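CsuC (Acinetobacter baumannii, PDB 6FJY) probably acts as a periplasmic PapD-like chaperone that holds Csu pilus subunits, here the tip adhesin CsuE, folded before their assembly at the usher. Local coordinates at residues F38-D43 and P119-G124; S87-V92 and F194-S199. All blocks are in the same frame, centred on the assembly; numbering follows the deposited sequence.

Interaction 1: F38-D43 and P119-G124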
loop_
_atom_site.group_PDB
_atom_site.type_symbol
_atom_site.label_atom_id
_atom_site.label_comp_id
_atom_site.label_asym_id
_atom_site.label_seq_id
_atom_site.Cartn_x
_atom_site.Cartn_y
_atom_site.Cartn_z
ATOM N N PHE A 38 1.015 -6.169 -16.182
ATOM C CA PHE A 38 1.472 -5.700 -17.475
ATOM C C PHE A 38 2.754 -4.903 -17.311
ATOM O O PHE A 38 2.963 -4.236 -16.297
ATOM C CB PHE A 38 0.407 -4.827 -18.149
ATOM C CG PHE A 38 -0.842 -5.575 -18.526
ATOM C CD1 PHE A 38 -0.949 -6.193 -19.763
ATOM C CD2 PHE A 38 -1.901 -5.685 -17.637
ATOM C CE1 PHE A 38 -2.094 -6.881 -20.110
ATOM C CE2 PHE A 38 -3.049 -6.370 -17.983
ATOM C CZ PHE A 38 -3.144 -6.972 -19.214
ATOM N N LYS A 39 3.617 -4.997 -18.316
ATOM C CA LYS A 39 4.794 -4.155 -18.364
ATOM C C LYS A 39 4.380 -2.777 -18.851
ATOM O O LYS A 39 3.509 -2.641 -19.715
ATOM C CB LYS A 39 5.858 -4.755 -19.271
ATOM C CG LYS A 39 7.266 -4.267 -18.979
ATOM C CD LYS A 39 8.304 -5.212 -19.576
ATOM C CE LYS A 39 9.725 -4.826 -19.172
ATOM N NZ LYS A 39 10.738 -5.788 -19.721
ATOM N N TRP A 40 4.974 -1.754 -18.245
ATOM C CA TRP A 40 4.577 -0.366 -18.416
ATOM C C TRP A 40 5.765 0.419 -18.952
ATOM O O TRP A 40 6.820 0.462 -18.313
ATOM C CB TRP A 40 4.095 0.188 -17.078
ATOM C CG TRP A 40 3.700 1.621 -17.044
ATOM C CD1 TRP A 40 3.410 2.428 -18.093
ATOM C CD2 TRP A 40 3.557 2.425 -15.861
ATOM N NE1 TRP A 40 3.094 3.694 -17.641
ATOM C CE2 TRP A 40 3.174 3.712 -16.274
ATOM C CE3 TRP A 40 3.710 2.169 -14.496
ATOM C CZ2 TRP A 40 2.950 4.752 -15.378
ATOM C CZ3 TRP A 40 3.498 3.203 -13.601
ATOM C CH2 TRP A 40 3.116 4.485 -14.052
ATOM N N ASN A 41 5.591 1.045 -20.112
ATOM C CA ASN A 41 6.638 1.860 -20.708
ATOM C C ASN A 41 6.002 3.124 -21.245
ATOM O O ASN A 41 4.778 3.219 -21.361
ATOM C CB ASN A 41 7.395 1.127 -21.826
ATOM C CG ASN A 41 6.510 0.778 -23.020
ATOM O OD1 ASN A 41 6.272 1.611 -23.897
ATOM N ND2 ASN A 41 6.037 -0.464 -23.066
ATOM N N GLN A 42 6.833 4.128 -21.495
ATOM C CA GLN A 42 6.323 5.340 -22.122
ATOM C C GLN A 42 7.024 5.586 -23.455
ATOM O O GLN A 42 7.522 6.679 -23.731
ATOM C CB GLN A 42 6.473 6.530 -21.171
ATOM C CG GLN A 42 5.531 6.472 -19.959
ATOM C CD GLN A 42 5.771 7.592 -18.947
ATOM O OE1 GLN A 42 6.873 8.122 -18.830
ATOM N NE2 GLN A 42 4.736 7.952 -18.217
ATOM N N ASP A 43 6.981 4.581 -24.320
ATOM C CA ASP A 43 7.533 4.674 -25.660
ATOM C C ASP A 43 6.476 5.274 -26.577
ATOM O O ASP A 43 5.283 4.988 -26.444
ATOM C CB ASP A 43 7.968 3.296 -26.161
ATOM C CG ASP A 43 9.175 2.754 -25.410
ATOM O OD1 ASP A 43 9.981 3.568 -24.906
ATOM O OD2 ASP A 43 9.304 1.517 -25.302
ATOM N N PRO A 119 0.201 0.930 -9.638
ATOM C CA PRO A 119 1.591 0.981 -10.106
ATOM C C PRO A 119 2.466 0.019 -9.320
ATOM O O PRO A 119 2.398 -0.062 -8.092
ATOM C CB PRO A 119 1.990 2.432 -9.837
ATOM C CG PRO A 119 1.191 2.788 -8.595
ATOM C CD PRO A 119 -0.127 2.076 -8.762
ATOM N N LEU A 120 3.323 -0.683 -10.043
ATOM C CA LEU A 120 4.198 -1.688 -9.461
ATOM C C LEU A 120 5.612 -1.486 -9.987
ATOM O O LEU A 120 5.807 -1.333 -11.198
ATOM C CB LEU A 120 3.692 -3.079 -9.811
ATOM C CG LEU A 120 4.592 -4.215 -9.352
ATOM C CD1 LEU A 120 4.648 -4.301 -7.803
ATOM C CD2 LEU A 120 4.115 -5.486 -9.969
ATOM N N PHE A 121 6.588 -1.441 -9.083
ATOM C CA PHE A 121 7.979 -1.243 -9.475
ATOM C C PHE A 121 8.871 -2.332 -8.905
ATOM O O PHE A 121 8.799 -2.646 -7.718
ATOM C CB PHE A 121 8.501 0.113 -9.024
ATOM C CG PHE A 121 7.755 1.256 -9.617
ATOM C CD1 PHE A 121 8.020 1.669 -10.904
ATOM C CD2 PHE A 121 6.793 1.936 -8.879
ATOM C CE1 PHE A 121 7.331 2.736 -11.471
ATOM C CE2 PHE A 121 6.101 2.996 -9.444
ATOM C CZ PHE A 121 6.377 3.400 -10.737
ATOM N N ALA A 122 9.756 -2.859 -9.749
ATOM C CA ALA A 122 10.742 -3.844 -9.335
ATOM C C ALA A 122 12.151 -3.353 -9.671
ATOM O O ALA A 122 12.367 -2.634 -10.656
ATOM C CB ALA A 122 10.456 -5.203 -9.985
ATOM N N TYR A 123 13.110 -3.739 -8.834
ATOM C CA TYR A 123 14.431 -3.131 -8.828
ATOM C C TYR A 123 15.509 -4.170 -9.070
ATOM O O TYR A 123 15.501 -5.243 -8.458
ATOM C CB TYR A 123 14.685 -2.387 -7.508
ATOM C CG TYR A 123 13.765 -1.203 -7.385
ATOM C CD1 TYR A 123 14.107 0.014 -7.959
ATOM C CD2 TYR A 123 12.525 -1.315 -6.750
ATOM C CE1 TYR A 123 13.251 1.096 -7.879
ATOM C CE2 TYR A 123 11.656 -0.232 -6.663
ATOM C CZ TYR A 123 12.016 0.961 -7.241
ATOM O OH TYR A 123 11.181 2.047 -7.173
ATOM N N GLY A 124 16.418 -3.845 -9.982
ATOM C CA GLY A 124 17.645 -4.584 -10.133
ATOM C C GLY A 124 18.657 -4.190 -9.077
ATOM O O GLY A 124 18.412 -3.344 -8.221
#
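W40 reaches P119 and F121 with the far rim of its indole, and tracing it outward explains the contact. CB leaves the strand toward 119-124, and CG stands anti to the backbone N (chi1 177°), which sends the ring system away from its own strand. On the pyrrole side NE1 donates to D47 OD1, which restrains the turn of the indole. The six-membered ring continues to CZ3, where both meetings occur: P119 CB lies 4.1 Å from W40 CZ3, and F121 CZ is also 4.1 Å from W40 CZ3. Both approach the indole obliquely. P119 lies alongside W40 and points the same way, whereas the phenyl of F121 slants across it and brings its CZ atom nearest. The same indole also takes a cation-pi contact from R89 and an edge-to-face contact with Y196, while F121 stacks on F172. P119 also packs against an aromatic side chain of the CsuE chain. Strand 85-95 runs between the two strands and pairs with both, so W40 bridges second neighbours across one sheet, with CA atoms of W40 and P119 8.9 Å apart. The result is a tryptophan, proline and phenylalanine cluster on the face of the N-terminal Ig-like domain's sheet that meets the second domain, in the cleft region of a PapD-type chaperone.

Interaction 2: S87-V92 and F194-S199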
loop_
_atom_site.group_PDB
_atom_site.type_symbol
_atom_site.label_atom_id
_atom_site.label_comp_id
_atom_site.label_asym_id
_atom_site.label_seq_id
_atom_site.Cartn_x
_atom_site.Cartn_y
_atom_site.Cartn_z
ATOM N N SER A 87 9.064 -0.908 -14.515
ATOM C CA SER A 87 7.729 -0.414 -14.231
ATOM C C SER A 87 6.696 -1.405 -14.744
ATOM O O SER A 87 6.871 -2.008 -15.804
ATOM C CB SER A 87 7.522 0.949 -14.883
ATOM O OG SER A 87 8.563 1.831 -14.500
ATOM N N TYR A 88 5.624 -1.580 -13.980
ATOM C CA TYR A 88 4.555 -2.495 -14.334
ATOM C C TYR A 88 3.240 -1.893 -13.858
ATOM O O TYR A 88 3.219 -0.996 -13.010
ATOM C CB TYR A 88 4.745 -3.866 -13.680
ATOM C CG TYR A 88 6.055 -4.538 -13.956
ATOM C CD1 TYR A 88 7.171 -4.258 -13.169
ATOM C CD2 TYR A 88 6.179 -5.484 -14.963
ATOM C CE1 TYR A 88 8.376 -4.878 -13.392
ATOM C CE2 TYR A 88 7.390 -6.117 -15.190
ATOM C CZ TYR A 88 8.485 -5.802 -14.403
ATOM O OH TYR A 88 9.686 -6.417 -14.630
ATOM N N ARG A 89 2.128 -2.426 -14.361
ATOM C CA ARG A 89 0.806 -2.071 -13.853
ATOM C C ARG A 89 0.166 -3.352 -13.362
ATOM O O ARG A 89 0.082 -4.329 -14.116
ATOM C CB ARG A 89 -0.091 -1.435 -14.917
ATOM C CG ARG A 89 0.417 -0.116 -15.520
ATOM C CD ARG A 89 0.507 1.058 -14.563
ATOM N NE ARG A 89 -0.770 1.452 -13.997
ATOM C CZ ARG A 89 -0.971 2.595 -13.355
ATOM N NH1 ARG A 89 0.017 3.468 -13.206
ATOM N NH2 ARG A 89 -2.162 2.861 -12.850
ATOM N N LEU A 90 -0.237 -3.360 -12.093
ATOM C CA LEU A 90 -1.059 -4.427 -11.539
ATOM C C LEU A 90 -2.518 -4.095 -11.832
ATOM O O LEU A 90 -2.982 -2.996 -11.502
ATOM C CB LEU A 90 -0.819 -4.550 -10.038
ATOM C CG LEU A 90 -1.799 -5.418 -9.252
ATOM C CD1 LEU A 90 -1.787 -6.826 -9.765
ATOM C CD2 LEU A 90 -1.504 -5.373 -7.763
ATOM N N ILE A 91 -3.230 -5.024 -12.477
ATOM C CA ILE A 91 -4.631 -4.828 -12.845
ATOM C C ILE A 91 -5.462 -5.919 -12.180
ATOM O O ILE A 91 -5.349 -7.103 -12.532
ATOM C CB ILE A 91 -4.852 -4.846 -14.362
ATOM C CG1 ILE A 91 -3.998 -3.800 -15.074
ATOM C CG2 ILE A 91 -6.324 -4.575 -14.648
ATOM C CD1 ILE A 91 -4.360 -2.396 -14.726
ATOM N N VAL A 92 -6.326 -5.527 -11.250
ATOM C CA VAL A 92 -7.234 -6.475 -10.618
ATOM C C VAL A 92 -8.678 -6.035 -10.848
ATOM O O VAL A 92 -9.048 -4.879 -10.591
ATOM C CB VAL A 92 -6.913 -6.708 -9.127
ATOM C CG1 VAL A 92 -5.675 -5.930 -8.680
ATOM C CG2 VAL A 92 -8.126 -6.513 -8.246
ATOM N N PHE A 194 -2.560 13.508 -11.272
ATOM C CA PHE A 194 -1.148 13.189 -11.221
ATOM C C PHE A 194 -0.623 13.022 -12.639
ATOM O O PHE A 194 -1.381 13.001 -13.613
ATOM C CB PHE A 194 -0.882 11.923 -10.378
ATOM C CG PHE A 194 -1.536 10.670 -10.915
ATOM C CD1 PHE A 194 -0.912 9.904 -11.889
ATOM C CD2 PHE A 194 -2.748 10.227 -10.406
ATOM C CE1 PHE A 194 -1.513 8.738 -12.380
ATOM C CE2 PHE A 194 -3.342 9.058 -10.880
ATOM C CZ PHE A 194 -2.727 8.314 -11.872
ATOM N N GLY A 195 0.698 12.921 -12.738
ATOM C CA GLY A 195 1.340 12.551 -13.978
ATOM C C GLY A 195 2.605 11.766 -13.718
ATOM O O GLY A 195 3.434 12.166 -12.896
ATOM N N TYR A 196 2.785 10.668 -14.443
ATOM C CA TYR A 196 3.946 9.803 -14.300
ATOM C C TYR A 196 4.936 10.126 -15.408
ATOM O O TYR A 196 4.551 10.221 -16.577
ATOM C CB TYR A 196 3.565 8.329 -14.377
ATOM C CG TYR A 196 3.107 7.713 -13.079
ATOM C CD1 TYR A 196 4.031 7.234 -12.138
ATOM C CD2 TYR A 196 1.752 7.607 -12.791
ATOM C CE1 TYR A 196 3.597 6.680 -10.932
ATOM C CE2 TYR A 196 1.313 7.061 -11.599
ATOM C CZ TYR A 196 2.233 6.591 -10.674
ATOM O OH TYR A 196 1.776 6.042 -9.505
ATOM N N VAL A 197 6.193 10.355 -15.030
ATOM C CA VAL A 197 7.303 10.385 -15.976
ATOM C C VAL A 197 8.244 9.258 -15.568
ATOM O O VAL A 197 9.008 9.379 -14.606
ATOM C CB VAL A 197 8.014 11.738 -16.002
ATOM C CG1 VAL A 197 8.992 11.791 -17.156
ATOM C CG2 VAL A 197 6.995 12.852 -16.125
ATOM N N LEU A 198 8.193 8.156 -16.302
ATOM C CA LEU A 198 8.984 6.990 -15.966
ATOM C C LEU A 198 10.469 7.265 -16.199
ATOM O O LEU A 198 10.859 8.159 -16.956
ATOM C CB LEU A 198 8.523 5.786 -16.791
ATOM C CG LEU A 198 7.130 5.225 -16.484
ATOM C CD1 LEU A 198 6.810 4.089 -17.420
ATOM C CD2 LEU A 198 7.013 4.744 -15.021
ATOM N N SER A 199 11.294 6.459 -15.533
ATOM C CA SER A 199 12.745 6.560 -15.655
ATOM C C SER A 199 13.198 6.397 -17.102
ATOM O O SER A 199 12.716 5.522 -17.831
ATOM C CB SER A 199 13.403 5.485 -14.798
ATOM O OG SER A 199 13.095 4.220 -15.341
HETATM O O HOH W 1 10.584 3.763 -13.931
#
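S87 turns OG anti to its own carbonyl carbon (chi1 -53°), and in L198 a chi2 of 178° extends CD1 and leaves the other branch, CD2, turned to the serine hydroxyl; R89 instead bends at both chi2 and chi3, carrying its guanidinium to Y196. The arrangement belongs to the cleft between the two Ig-like domains of a PapD-like chaperone: strand 85-95 is part of the N-terminal domain, and 194-199 comes from the second domain. At one end of the contact L198 CD2 sits 3.3 Å from S87 OG and 3.8 Å from S87 CB, a snug fit with the methyl set against the hydroxyl. The other L198 methyl, CD1, is a little farther, 4.1 Å from S87 CB. The Q42 side-chain amide bonds the backbone on both sides of V197, at Y196 O and L198 N. At the other end R89 NH1 comes to 4.1 Å from Y196 CE2. The ring atom lies at the edge of the guanidinium, near its plane, while the two flat groups stand 89° apart. The strongest polar partners lie outside the two segments: R89 NH2 bonds S117 OG and forms a salt bridge with the backbone of the CsuE chain, probably with its C-terminal carboxylate, a role played by basic cleft residues in classical PapD-like chaperones. Y196 OH bonds R174 and also a CsuE backbone atom, so this tyrosine helps line the subunit-binding cleft. Back at the serine, one water joins the two segments: it is 2.9 Å from S87 OG and accepts from S199 N at 3.2 Å.

In the fold
Both contacts are buried, and their centres lie about 6 Å apart near the middle of the chain. They share one sheet: strand 85-95, which supplies one side of interaction 2, is paired with both strands of interaction 1, and probable backbone hydrogen bonds, R89 N to F38 O and Y88 N to L120 O, each 2.8 Å, tie them together. Interaction 1 stays within the N-terminal domain and is wholly apolar between its segments. Interaction 2 crosses between domains and is mixed, with a hydroxyl against a methyl, a guanidinium beside an aromatic ring and a bridging water. Both reach the adhesin chain: interaction 1 through packing of P119, interaction 2 also through polar bonds of R89, Y196 and F194.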